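Local atomic coordinates of cell division protein FtsI/penicillin binding protein 2 (Legionella pneumophila subsp. pneumophila ATCC 43290, PDB entry 4ZTK), a protein that probably cross-links peptidoglycan peptides as a D,D-transpeptidase during cell division, through a penicillin-binding transpeptidase domain related to the beta-lactamases. Residues A47-D50 with N55-A58; K66-W71 with V279-Y284; T156-D161 with A212-T217. All blocks are in the same frame, centred on the assembly; numbering follows the deposited sequence.

Interaction 1. Residues A47-D50 with N55-A58; sequences AIAD and NIIA
The carbonyl oxygen Ile48 O is gripped by two consecutive amides of the facing strand: Ile57 N at 2.9 Å, and Ala58 N in a longer, weak bond of 3.4 Å. In return, Ile48 N donates to Ala58 O at 2.9 Å. Two residues thus face one, and the register slips by one position before Ala49 pairs with Ile56; this is a classic beta bulge, set at the turn end of the antiparallel hairpin formed by strands 43-49 and 56-63. A last bond, from Asp50 N to Asn55 O at 2.9 Å, closes the turn, inside which Asp50 OD2 and Asn55 N both bond to Thr53 OG1. On the sheet face bearing Ile48 and Ala58, Ile48 CG1 rests on Ala58 CB at 3.8 Å, and helix 22-38 covers both through Met24. Ile57 holds CG1 between its backbone N and carbonyl carbon (chi1 63°), which brings that atom to 3.9 Å from Ile48 CG2, while its own CG2 reaches Asp50 CB. The other face carries Ala49 and Ile56, where Ala49 CB lies 4.3 Å from Ile56 CD1, both side chains touching Ile193 of helix 189-200.

Interaction 2. Residues K66-W71 with V279-Y284; sequences KGLESW and VIEEGY
The indole of Trp71 and the carboxylate of Glu281 meet with their planes 74° apart, the six-membered end of the ring reaching obliquely towards Glu281 OE2, which lies 3.9 Å from Trp71 CZ2. Val279 also approaches the ring obliquely: its CG1 stands 3.9 Å from Trp71 CH2, and Val279 lies roughly perpendicular to the indole side chain. Phe76 packs edge-to-face with the indole and Arg74 makes a cation-pi contact with it. Glu281 sets CG anti to its backbone N (chi1 180°) and continues extended, so that the acid leaves strand 274-281 for the loop 66-71. Leu68 runs alongside it, pointing the other way, and Leu68 CD2 makes a van der Waals contact with Glu281 OE2 at 3.6 Å. This contact lays a loop that follows strand 56-63 against the end of the central strand of the five-stranded sheet, on the side where Ile189 of helix 189-200 touches both Trp71 and Val279. No hydrogen bond spans the two segments; Ser43 OG links them instead, bonding to both Trp71 NE1 and Glu281 OE2, while Arg74 forms a salt bridge with Glu281 OE1. A buried carboxylate with these partners is probably ionised, its charge partly balanced by Arg74, with Leu68 and the indole as apolar neighbours.

Interaction 3. Residues T156-D161 with A212-T217; sequences TEFGFD and AIISET
Glu157 and Ile213 bring the backbones to 6.8 Å between CA atoms, where helix 148-157 ends in a Schellman motif, with Gly159 at positive phi and its N bonded to Thr156 O at 2.9 Å. The direct side-chain contacts are mainly apolar, with no hydrogen bond between the two segments. Ile213 lays its CG2 methyl over the centre of one face of the Phe158 ring, a CH-pi contact 3.9 Å from the centroid and only 9° off the ring normal. Ile213 CG1 lies beside the backbone N (chi1 -59°), which leaves CG2 anti to that N and pointing at the ring. Ile214 comes to the ring obliquely, its CG2 lying 3.7 Å from Phe158 CZ. The Ile213 methyl also meets Glu157 CB at 4.1 Å, while Ile213 CD1 reaches to 3.9 Å from Glu157 O. The carboxylate of Glu157 forms salt bridges with Lys153 and Lys154, and Lys154 also bonds to Ile213 O, tying the helix to the second segment. Ile198 and Leu199 of helix 189-200 also touch Phe158, so the joint lies between the end of helix 148-157, helix 189-200, and the link from strand 211-212 to Ser215, the N-cap of helix 216-231.

Along the chain, interaction 1 closes before interaction 2 opens, and interaction 3 is nested inside the long loop that interaction 2 closes. Interactions 1 and 2 share the five-stranded antiparallel sheet, in which strands 43-49 and 274-281 are neighbours; their centres lie about 20 Å apart and their nearest atoms about 6 Å. Interaction 3 belongs to the helical part, about 19 Å from interaction 1 and about 30 Å from interaction 2 between centres, across the chain's centre from the latter. Helix 189-200 touches residues of all three. The set illustrates how a transpeptidase fold joins a sheet built from both ends of the domain sequence to helices supplied by its middle.

Interaction 1. Residues A47-D50 with N55-A58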
ATOM      1  N   ALA A  47       1.141   0.743  10.319  1.00 30.35           N
ATOM      2  CA  ALA A  47       1.033  -0.658  10.689  1.00 34.47           C
ATOM      3  C   ALA A  47       2.235  -1.433  10.172  1.00 29.08           C
ATOM      4  O   ALA A  47       2.766  -1.130   9.099  1.00 25.63           O
ATOM      5  CB  ALA A  47      -0.268  -1.257  10.165  1.00 31.35           C
ATOM      6  N   ILE A  48       2.677  -2.408  10.957  1.00 29.94           N
ATOM      7  CA  ILE A  48       3.749  -3.310  10.560  1.00 31.34           C
ATOM      8  C   ILE A  48       3.216  -4.732  10.611  1.00 31.46           C
ATOM      9  O   ILE A  48       2.456  -5.074  11.506  1.00 30.45           O
ATOM     10  CB  ILE A  48       4.958  -3.230  11.510  1.00 30.14           C
ATOM     11  CG1 ILE A  48       5.278  -1.779  11.882  1.00 29.23           C
ATOM     12  CG2 ILE A  48       6.166  -3.937  10.901  1.00 31.41           C
ATOM     13  CD1 ILE A  48       5.769  -0.953  10.759  1.00 36.82           C
ATOM     14  N   ALA A  49       3.601  -5.553   9.642  1.00 30.69           N
ATOM     15  CA  ALA A  49       3.179  -6.944   9.619  1.00 30.69           C
ATOM     16  C   ALA A  49       4.368  -7.851   9.344  1.00 32.52           C
ATOM     17  O   ALA A  49       5.355  -7.440   8.730  1.00 28.64           O
ATOM     18  CB  ALA A  49       2.087  -7.169   8.566  1.00 25.72           C
ATOM     19  N   ASP A  50       4.262  -9.092   9.801  1.00 33.72           N
ATOM     20  CA  ASP A  50       5.303 -10.091   9.596  1.00 38.61           C
ATOM     21  C   ASP A  50       5.109 -10.787   8.246  1.00 34.13           C
ATOM     22  O   ASP A  50       4.055 -11.365   7.989  1.00 38.78           O
ATOM     23  CB  ASP A  50       5.287 -11.101  10.752  1.00 42.76           C
ATOM     24  CG  ASP A  50       6.031 -12.374  10.424  1.00 51.52           C
ATOM     25  OD1 ASP A  50       7.279 -12.365  10.463  1.00 51.59           O
ATOM     26  OD2 ASP A  50       5.365 -13.388  10.133  1.00 60.93           O
ATOM     27  N   ASN A  55       0.636 -11.565  10.177  1.00 38.61           N
ATOM     28  CA  ASN A  55       0.184 -11.022  11.457  1.00 36.51           C
ATOM     29  C   ASN A  55       0.632  -9.580  11.645  1.00 34.81           C
ATOM     30  O   ASN A  55       1.769  -9.236  11.329  1.00 32.02           O
ATOM     31  CB  ASN A  55       0.725 -11.859  12.617  1.00 37.35           C
ATOM     32  CG  ASN A  55       0.170 -13.261  12.630  1.00 51.73           C
ATOM     33  OD1 ASN A  55      -0.971 -13.491  12.229  1.00 58.41           O
ATOM     34  ND2 ASN A  55       0.973 -14.209  13.091  1.00 49.46           N
ATOM     35  N   ILE A  56      -0.263  -8.742  12.158  1.00 36.01           N
ATOM     36  CA  ILE A  56       0.093  -7.386  12.549  1.00 42.47           C
ATOM     37  C   ILE A  56       0.962  -7.462  13.793  1.00 46.79           C
ATOM     38  O   ILE A  56       0.573  -8.082  14.785  1.00 40.06           O
ATOM     39  CB  ILE A  56      -1.152  -6.561  12.898  1.00 48.29           C
ATOM     40  CG1 ILE A  56      -2.146  -6.584  11.736  1.00 47.92           C
ATOM     41  CG2 ILE A  56      -0.765  -5.133  13.258  1.00 40.29           C
ATOM     42  CD1 ILE A  56      -1.596  -6.004  10.478  1.00 40.94           C
ATOM     43  N   ILE A  57       2.140  -6.844  13.744  1.00 37.34           N
ATOM     44  CA  ILE A  57       3.034  -6.854  14.898  1.00 37.59           C
ATOM     45  C   ILE A  57       3.206  -5.466  15.503  1.00 37.90           C
ATOM     46  O   ILE A  57       3.835  -5.309  16.546  1.00 40.75           O
ATOM     47  CB  ILE A  57       4.415  -7.444  14.558  1.00 38.13           C
ATOM     48  CG1 ILE A  57       5.122  -6.587  13.510  1.00 38.39           C
ATOM     49  CG2 ILE A  57       4.275  -8.883  14.085  1.00 40.44           C
ATOM     50  CD1 ILE A  57       6.480  -7.114  13.124  1.00 44.74           C
ATOM     51  N   ALA A  58       2.648  -4.462  14.837  1.00 34.29           N
ATOM     52  CA  ALA A  58       2.573  -3.121  15.400  1.00 35.16           C
ATOM     53  C   ALA A  58       1.506  -2.309  14.681  1.00 32.56           C
ATOM     54  O   ALA A  58       1.293  -2.464  13.475  1.00 30.99           O
ATOM     55  CB  ALA A  58       3.921  -2.423  15.326  1.00 40.58           C
TER

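Interaction 2. Residues K66-W71 with V279-Y284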
ATOM      1  N   LYS A  66     -11.511  15.180  17.737  1.00 94.37           N
ATOM      2  CA  LYS A  66     -12.388  14.165  18.305  1.00 92.26           C
ATOM      3  C   LYS A  66     -13.235  13.480  17.242  1.00 90.42           C
ATOM      4  O   LYS A  66     -13.242  13.884  16.079  1.00 95.61           O
ATOM      5  CB  LYS A  66     -13.326  14.814  19.324  1.00 96.83           C
ATOM      6  CG  LYS A  66     -14.388  15.706  18.685  1.00 99.44           C
ATOM      7  CD  LYS A  66     -15.328  16.309  19.717  1.00 98.72           C
ATOM      8  CE  LYS A  66     -16.531  16.964  19.053  1.00 96.85           C
ATOM      9  NZ  LYS A  66     -16.144  18.015  18.073  1.00 93.30           N
ATOM     10  N   GLY A  67     -13.949  12.436  17.653  1.00 84.06           N
ATOM     11  CA  GLY A  67     -14.999  11.849  16.842  1.00 80.42           C
ATOM     12  C   GLY A  67     -14.580  10.966  15.683  1.00 77.12           C
ATOM     13  O   GLY A  67     -15.423  10.299  15.083  1.00 76.21           O
ATOM     14  N   LEU A  68     -13.292  10.958  15.356  1.00 75.18           N
ATOM     15  CA  LEU A  68     -12.813  10.125  14.258  1.00 72.07           C
ATOM     16  C   LEU A  68     -12.979   8.643  14.564  1.00 66.19           C
ATOM     17  O   LEU A  68     -12.737   8.198  15.688  1.00 59.92           O
ATOM     18  CB  LEU A  68     -11.343  10.414  13.941  1.00 71.56           C
ATOM     19  CG  LEU A  68     -11.014  11.661  13.120  1.00 68.34           C
ATOM     20  CD1 LEU A  68     -10.485  12.762  14.024  1.00 72.33           C
ATOM     21  CD2 LEU A  68     -10.014  11.322  12.021  1.00 53.51           C
ATOM     22  N   GLU A  69     -13.401   7.881  13.560  1.00 63.39           N
ATOM     23  CA  GLU A  69     -13.386   6.433  13.669  1.00 58.52           C
ATOM     24  C   GLU A  69     -11.940   5.974  13.662  1.00 54.23           C
ATOM     25  O   GLU A  69     -11.118   6.501  12.912  1.00 56.09           O
ATOM     26  CB  GLU A  69     -14.140   5.785  12.511  1.00 58.46           C
ATOM     27  CG  GLU A  69     -14.049   4.267  12.507  1.00 58.04           C
ATOM     28  CD  GLU A  69     -14.722   3.642  11.305  1.00 63.77           C
ATOM     29  OE1 GLU A  69     -14.838   2.397  11.268  1.00 65.42           O
ATOM     30  OE2 GLU A  69     -15.135   4.394  10.397  1.00 69.10           O
ATOM     31  N   SER A  70     -11.622   5.003  14.508  1.00 49.19           N
ATOM     32  CA  SER A  70     -10.276   4.464  14.555  1.00 44.79           C
ATOM     33  C   SER A  70      -9.895   3.809  13.231  1.00 44.32           C
ATOM     34  O   SER A  70     -10.734   3.206  12.563  1.00 40.02           O
ATOM     35  CB  SER A  70     -10.150   3.445  15.684  1.00 38.86           C
ATOM     36  OG  SER A  70      -8.921   2.748  15.581  1.00 38.46           O
ATOM     37  N   TRP A  71      -8.622   3.918  12.864  1.00 39.59           N
ATOM     38  CA  TRP A  71      -8.103   3.221  11.694  1.00 32.84           C
ATOM     39  C   TRP A  71      -8.070   1.709  11.903  1.00 38.49           C
ATOM     40  O   TRP A  71      -7.745   0.964  10.983  1.00 36.76           O
ATOM     41  CB  TRP A  71      -6.703   3.723  11.338  1.00 29.76           C
ATOM     42  CG  TRP A  71      -6.701   5.076  10.721  1.00 33.20           C
ATOM     43  CD1 TRP A  71      -6.423   6.262  11.337  1.00 33.20           C
ATOM     44  CD2 TRP A  71      -7.001   5.391   9.357  1.00 33.91           C
ATOM     45  NE1 TRP A  71      -6.526   7.296  10.438  1.00 28.41           N
ATOM     46  CE2 TRP A  71      -6.879   6.788   9.216  1.00 26.22           C
ATOM     47  CE3 TRP A  71      -7.359   4.627   8.241  1.00 28.22           C
ATOM     48  CZ2 TRP A  71      -7.103   7.436   8.003  1.00 34.29           C
ATOM     49  CZ3 TRP A  71      -7.581   5.271   7.037  1.00 33.12           C
ATOM     50  CH2 TRP A  71      -7.451   6.663   6.928  1.00 36.27           C
ATOM     51  N   VAL A 279      -0.412   5.630   6.382  1.00 25.13           N
ATOM     52  CA  VAL A 279      -1.473   6.454   5.819  1.00 29.59           C
ATOM     53  C   VAL A 279      -1.610   7.742   6.615  1.00 30.53           C
ATOM     54  O   VAL A 279      -1.745   7.715   7.838  1.00 31.42           O
ATOM     55  CB  VAL A 279      -2.834   5.715   5.786  1.00 31.61           C
ATOM     56  CG1 VAL A 279      -3.944   6.654   5.320  1.00 29.45           C
ATOM     57  CG2 VAL A 279      -2.752   4.504   4.879  1.00 29.85           C
ATOM     58  N   ILE A 280      -1.552   8.866   5.911  1.00 26.30           N
ATOM     59  CA  ILE A 280      -1.705  10.178   6.524  1.00 29.46           C
ATOM     60  C   ILE A 280      -2.986  10.779   5.977  1.00 30.56           C
ATOM     61  O   ILE A 280      -3.237  10.696   4.774  1.00 29.23           O
ATOM     62  CB  ILE A 280      -0.540  11.121   6.143  1.00 28.29           C
ATOM     63  CG1 ILE A 280       0.818  10.462   6.410  1.00 28.78           C
ATOM     64  CG2 ILE A 280      -0.673  12.461   6.859  1.00 28.66           C
ATOM     65  CD1 ILE A 280       1.063  10.093   7.862  1.00 29.66           C
ATOM     66  N   GLU A 281      -3.796  11.384   6.839  1.00 31.50           N
ATOM     67  CA  GLU A 281      -5.061  11.963   6.393  1.00 32.88           C
ATOM     68  C   GLU A 281      -5.072  13.487   6.473  1.00 30.38           C
ATOM     69  O   GLU A 281      -4.910  14.058   7.547  1.00 32.84           O
ATOM     70  CB  GLU A 281      -6.229  11.393   7.198  1.00 32.52           C
ATOM     71  CG  GLU A 281      -7.579  11.954   6.798  1.00 35.14           C
ATOM     72  CD  GLU A 281      -8.698  11.474   7.703  1.00 48.53           C
ATOM     73  OE1 GLU A 281      -9.869  11.529   7.272  1.00 49.60           O
ATOM     74  OE2 GLU A 281      -8.410  11.044   8.845  1.00 45.81           O
ATOM     75  N   GLU A 282      -5.272  14.128   5.325  1.00 34.35           N
ATOM     76  CA  GLU A 282      -5.305  15.584   5.228  1.00 37.39           C
ATOM     77  C   GLU A 282      -4.026  16.222   5.743  1.00 33.64           C
ATOM     78  O   GLU A 282      -4.062  17.261   6.398  1.00 38.10           O
ATOM     79  CB  GLU A 282      -6.514  16.162   5.965  1.00 42.92           C
ATOM     80  CG  GLU A 282      -7.847  15.791   5.345  1.00 58.47           C
ATOM     81  CD  GLU A 282      -9.018  16.377   6.106  1.00 70.62           C
ATOM     82  OE1 GLU A 282      -8.911  17.538   6.558  1.00 72.73           O
ATOM     83  OE2 GLU A 282     -10.040  15.673   6.259  1.00 75.69           O
ATOM     84  N   GLY A 283      -2.894  15.596   5.451  1.00 34.23           N
ATOM     85  CA  GLY A 283      -1.610  16.168   5.809  1.00 32.38           C
ATOM     86  C   GLY A 283      -1.074  17.040   4.689  1.00 40.65           C
ATOM     87  O   GLY A 283      -1.521  16.940   3.541  1.00 30.19           O
ATOM     88  N   TYR A 284      -0.128  17.909   5.028  1.00 35.31           N
ATOM     89  CA  TYR A 284       0.576  18.705   4.033  1.00 40.07           C
ATOM     90  C   TYR A 284       1.883  19.212   4.615  1.00 46.59           C
ATOM     91  O   TYR A 284       2.023  19.342   5.830  1.00 48.38           O
ATOM     92  CB  TYR A 284      -0.270  19.894   3.567  1.00 37.74           C
ATOM     93  CG  TYR A 284      -0.436  20.974   4.609  1.00 40.05           C
ATOM     94  CD1 TYR A 284      -1.408  20.869   5.594  1.00 44.77           C
ATOM     95  CD2 TYR A 284       0.374  22.104   4.605  1.00 42.07           C
ATOM     96  CE1 TYR A 284      -1.567  21.858   6.550  1.00 49.77           C
ATOM     97  CE2 TYR A 284       0.223  23.095   5.556  1.00 47.33           C
ATOM     98  CZ  TYR A 284      -0.749  22.967   6.526  1.00 53.54           C
ATOM     99  OH  TYR A 284      -0.904  23.954   7.476  1.00 67.58           O
TER

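Interaction 3. Residues T156-D161 with A212-T217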
ATOM      1  N   THR A 156      -9.027 -10.994  -5.776  1.00 24.95           N
ATOM      2  CA  THR A 156      -9.740 -11.626  -4.675  1.00 28.85           C
ATOM      3  C   THR A 156      -8.790 -12.550  -3.920  1.00 35.74           C
ATOM      4  O   THR A 156      -8.758 -12.556  -2.691  1.00 32.37           O
ATOM      5  CB  THR A 156     -10.980 -12.406  -5.174  1.00 29.23           C
ATOM      6  OG1 THR A 156     -11.972 -11.474  -5.621  1.00 32.94           O
ATOM      7  CG2 THR A 156     -11.576 -13.278  -4.059  1.00 28.92           C
ATOM      8  N   GLU A 157      -7.998 -13.306  -4.670  1.00 30.67           N
ATOM      9  CA  GLU A 157      -6.996 -14.183  -4.077  1.00 31.32           C
ATOM     10  C   GLU A 157      -5.927 -13.432  -3.283  1.00 29.82           C
ATOM     11  O   GLU A 157      -5.325 -13.994  -2.369  1.00 34.31           O
ATOM     12  CB  GLU A 157      -6.348 -15.053  -5.154  1.00 35.36           C
ATOM     13  CG  GLU A 157      -7.276 -16.129  -5.690  1.00 47.13           C
ATOM     14  CD  GLU A 157      -6.647 -16.950  -6.798  1.00 61.28           C
ATOM     15  OE1 GLU A 157      -7.350 -17.805  -7.377  1.00 69.99           O
ATOM     16  OE2 GLU A 157      -5.451 -16.742  -7.092  1.00 66.87           O
ATOM     17  N   PHE A 158      -5.679 -12.174  -3.641  1.00 30.33           N
ATOM     18  CA  PHE A 158      -4.750 -11.331  -2.891  1.00 27.83           C
ATOM     19  C   PHE A 158      -5.376 -10.729  -1.629  1.00 37.15           C
ATOM     20  O   PHE A 158      -4.702 -10.020  -0.875  1.00 28.49           O
ATOM     21  CB  PHE A 158      -4.207 -10.194  -3.764  1.00 32.64           C
ATOM     22  CG  PHE A 158      -2.991 -10.570  -4.565  1.00 29.76           C
ATOM     23  CD1 PHE A 158      -1.787 -10.837  -3.935  1.00 27.64           C
ATOM     24  CD2 PHE A 158      -3.050 -10.632  -5.951  1.00 34.48           C
ATOM     25  CE1 PHE A 158      -0.660 -11.173  -4.669  1.00 33.58           C
ATOM     26  CE2 PHE A 158      -1.927 -10.968  -6.696  1.00 36.07           C
ATOM     27  CZ  PHE A 158      -0.731 -11.243  -6.053  1.00 33.66           C
ATOM     28  N   GLY A 159      -6.664 -10.988  -1.417  1.00 31.68           N
ATOM     29  CA  GLY A 159      -7.343 -10.510  -0.226  1.00 30.43           C
ATOM     30  C   GLY A 159      -8.175  -9.260  -0.451  1.00 39.47           C
ATOM     31  O   GLY A 159      -8.630  -8.637   0.507  1.00 40.30           O
ATOM     32  N   PHE A 160      -8.377  -8.885  -1.712  1.00 29.24           N
ATOM     33  CA  PHE A 160      -9.190  -7.716  -2.025  1.00 29.46           C
ATOM     34  C   PHE A 160     -10.665  -8.064  -2.231  1.00 33.74           C
ATOM     35  O   PHE A 160     -11.004  -9.075  -2.846  1.00 33.64           O
ATOM     36  CB  PHE A 160      -8.649  -6.980  -3.257  1.00 26.99           C
ATOM     37  CG  PHE A 160      -7.323  -6.328  -3.033  1.00 27.30           C
ATOM     38  CD1 PHE A 160      -7.243  -5.088  -2.421  1.00 28.74           C
ATOM     39  CD2 PHE A 160      -6.151  -6.957  -3.421  1.00 24.59           C
ATOM     40  CE1 PHE A 160      -6.014  -4.479  -2.204  1.00 32.56           C
ATOM     41  CE2 PHE A 160      -4.915  -6.356  -3.207  1.00 26.10           C
ATOM     42  CZ  PHE A 160      -4.847  -5.116  -2.597  1.00 27.02           C
ATOM     43  N   ASP A 161     -11.534  -7.204  -1.713  1.00 30.40           N
ATOM     44  CA  ASP A 161     -12.970  -7.312  -1.933  1.00 31.98           C
ATOM     45  C   ASP A 161     -13.313  -6.828  -3.340  1.00 34.17           C
ATOM     46  O   ASP A 161     -13.324  -5.631  -3.604  1.00 35.59           O
ATOM     47  CB  ASP A 161     -13.703  -6.463  -0.893  1.00 32.65           C
ATOM     48  CG  ASP A 161     -15.220  -6.509  -1.038  1.00 37.65           C
ATOM     49  OD1 ASP A 161     -15.755  -7.082  -2.016  1.00 40.47           O
ATOM     50  OD2 ASP A 161     -15.886  -5.951  -0.146  1.00 40.28           O
ATOM     51  N   ALA A 212       0.883 -20.639  -3.453  1.00 46.59           N
ATOM     52  CA  ALA A 212       1.391 -19.635  -4.376  1.00 41.24           C
ATOM     53  C   ALA A 212       0.236 -18.930  -5.073  1.00 43.92           C
ATOM     54  O   ALA A 212      -0.515 -19.550  -5.822  1.00 46.78           O
ATOM     55  CB  ALA A 212       2.320 -20.274  -5.399  1.00 39.21           C
ATOM     56  N   ILE A 213       0.090 -17.634  -4.814  1.00 39.47           N
ATOM     57  CA  ILE A 213      -0.928 -16.828  -5.480  1.00 38.09           C
ATOM     58  C   ILE A 213      -0.454 -16.443  -6.877  1.00 41.93           C
ATOM     59  O   ILE A 213      -1.231 -16.451  -7.830  1.00 37.08           O
ATOM     60  CB  ILE A 213      -1.269 -15.564  -4.667  1.00 37.96           C
ATOM     61  CG1 ILE A 213      -1.776 -15.957  -3.281  1.00 35.73           C
ATOM     62  CG2 ILE A 213      -2.312 -14.726  -5.387  1.00 40.05           C
ATOM     63  CD1 ILE A 213      -2.920 -16.959  -3.318  1.00 34.61           C
ATOM     64  N   ILE A 214       0.827 -16.108  -6.993  1.00 40.23           N
ATOM     65  CA  ILE A 214       1.433 -15.874  -8.297  1.00 38.27           C
ATOM     66  C   ILE A 214       2.729 -16.668  -8.433  1.00 38.24           C
ATOM     67  O   ILE A 214       3.318 -17.083  -7.434  1.00 38.02           O
ATOM     68  CB  ILE A 214       1.702 -14.375  -8.553  1.00 31.36           C
ATOM     69  CG1 ILE A 214       2.545 -13.775  -7.428  1.00 32.14           C
ATOM     70  CG2 ILE A 214       0.391 -13.621  -8.705  1.00 30.00           C
ATOM     71  CD1 ILE A 214       3.000 -12.326  -7.701  1.00 25.61           C
ATOM     72  N   SER A 215       3.167 -16.880  -9.670  1.00 35.46           N
ATOM     73  CA  SER A 215       4.370 -17.667  -9.941  1.00 43.89           C
ATOM     74  C   SER A 215       5.626 -17.006  -9.384  1.00 49.04           C
ATOM     75  O   SER A 215       5.605 -15.836  -8.996  1.00 44.55           O
ATOM     76  CB  SER A 215       4.545 -17.864 -11.445  1.00 52.90           C
ATOM     77  OG  SER A 215       4.891 -16.634 -12.067  1.00 49.98           O
ATOM     78  N   GLU A 216       6.721 -17.760  -9.355  1.00 54.83           N
ATOM     79  CA  GLU A 216       8.001 -17.229  -8.899  1.00 54.72           C
ATOM     80  C   GLU A 216       8.480 -16.131  -9.837  1.00 46.71           C
ATOM     81  O   GLU A 216       8.978 -15.097  -9.391  1.00 41.28           O
ATOM     82  CB  GLU A 216       9.049 -18.335  -8.815  1.00 61.17           C
ATOM     83  CG  GLU A 216       8.753 -19.391  -7.767  1.00 74.76           C
ATOM     84  CD  GLU A 216       9.862 -20.417  -7.651  1.00 86.79           C
ATOM     85  OE1 GLU A 216      10.824 -20.348  -8.447  1.00 88.82           O
ATOM     86  OE2 GLU A 216       9.773 -21.292  -6.763  1.00 89.65           O
ATOM     87  N   THR A 217       8.319 -16.366 -11.138  1.00 47.09           N
ATOM     88  CA  THR A 217       8.693 -15.389 -12.152  1.00 45.43           C
ATOM     89  C   THR A 217       7.934 -14.089 -11.934  1.00 37.69           C
ATOM     90  O   THR A 217       8.523 -13.008 -11.912  1.00 39.52           O
ATOM     91  CB  THR A 217       8.390 -15.905 -13.568  1.00 53.49           C
ATOM     92  OG1 THR A 217       9.103 -17.127 -13.796  1.00 58.16           O
ATOM     93  CG2 THR A 217       8.802 -14.878 -14.612  1.00 52.09           C
TER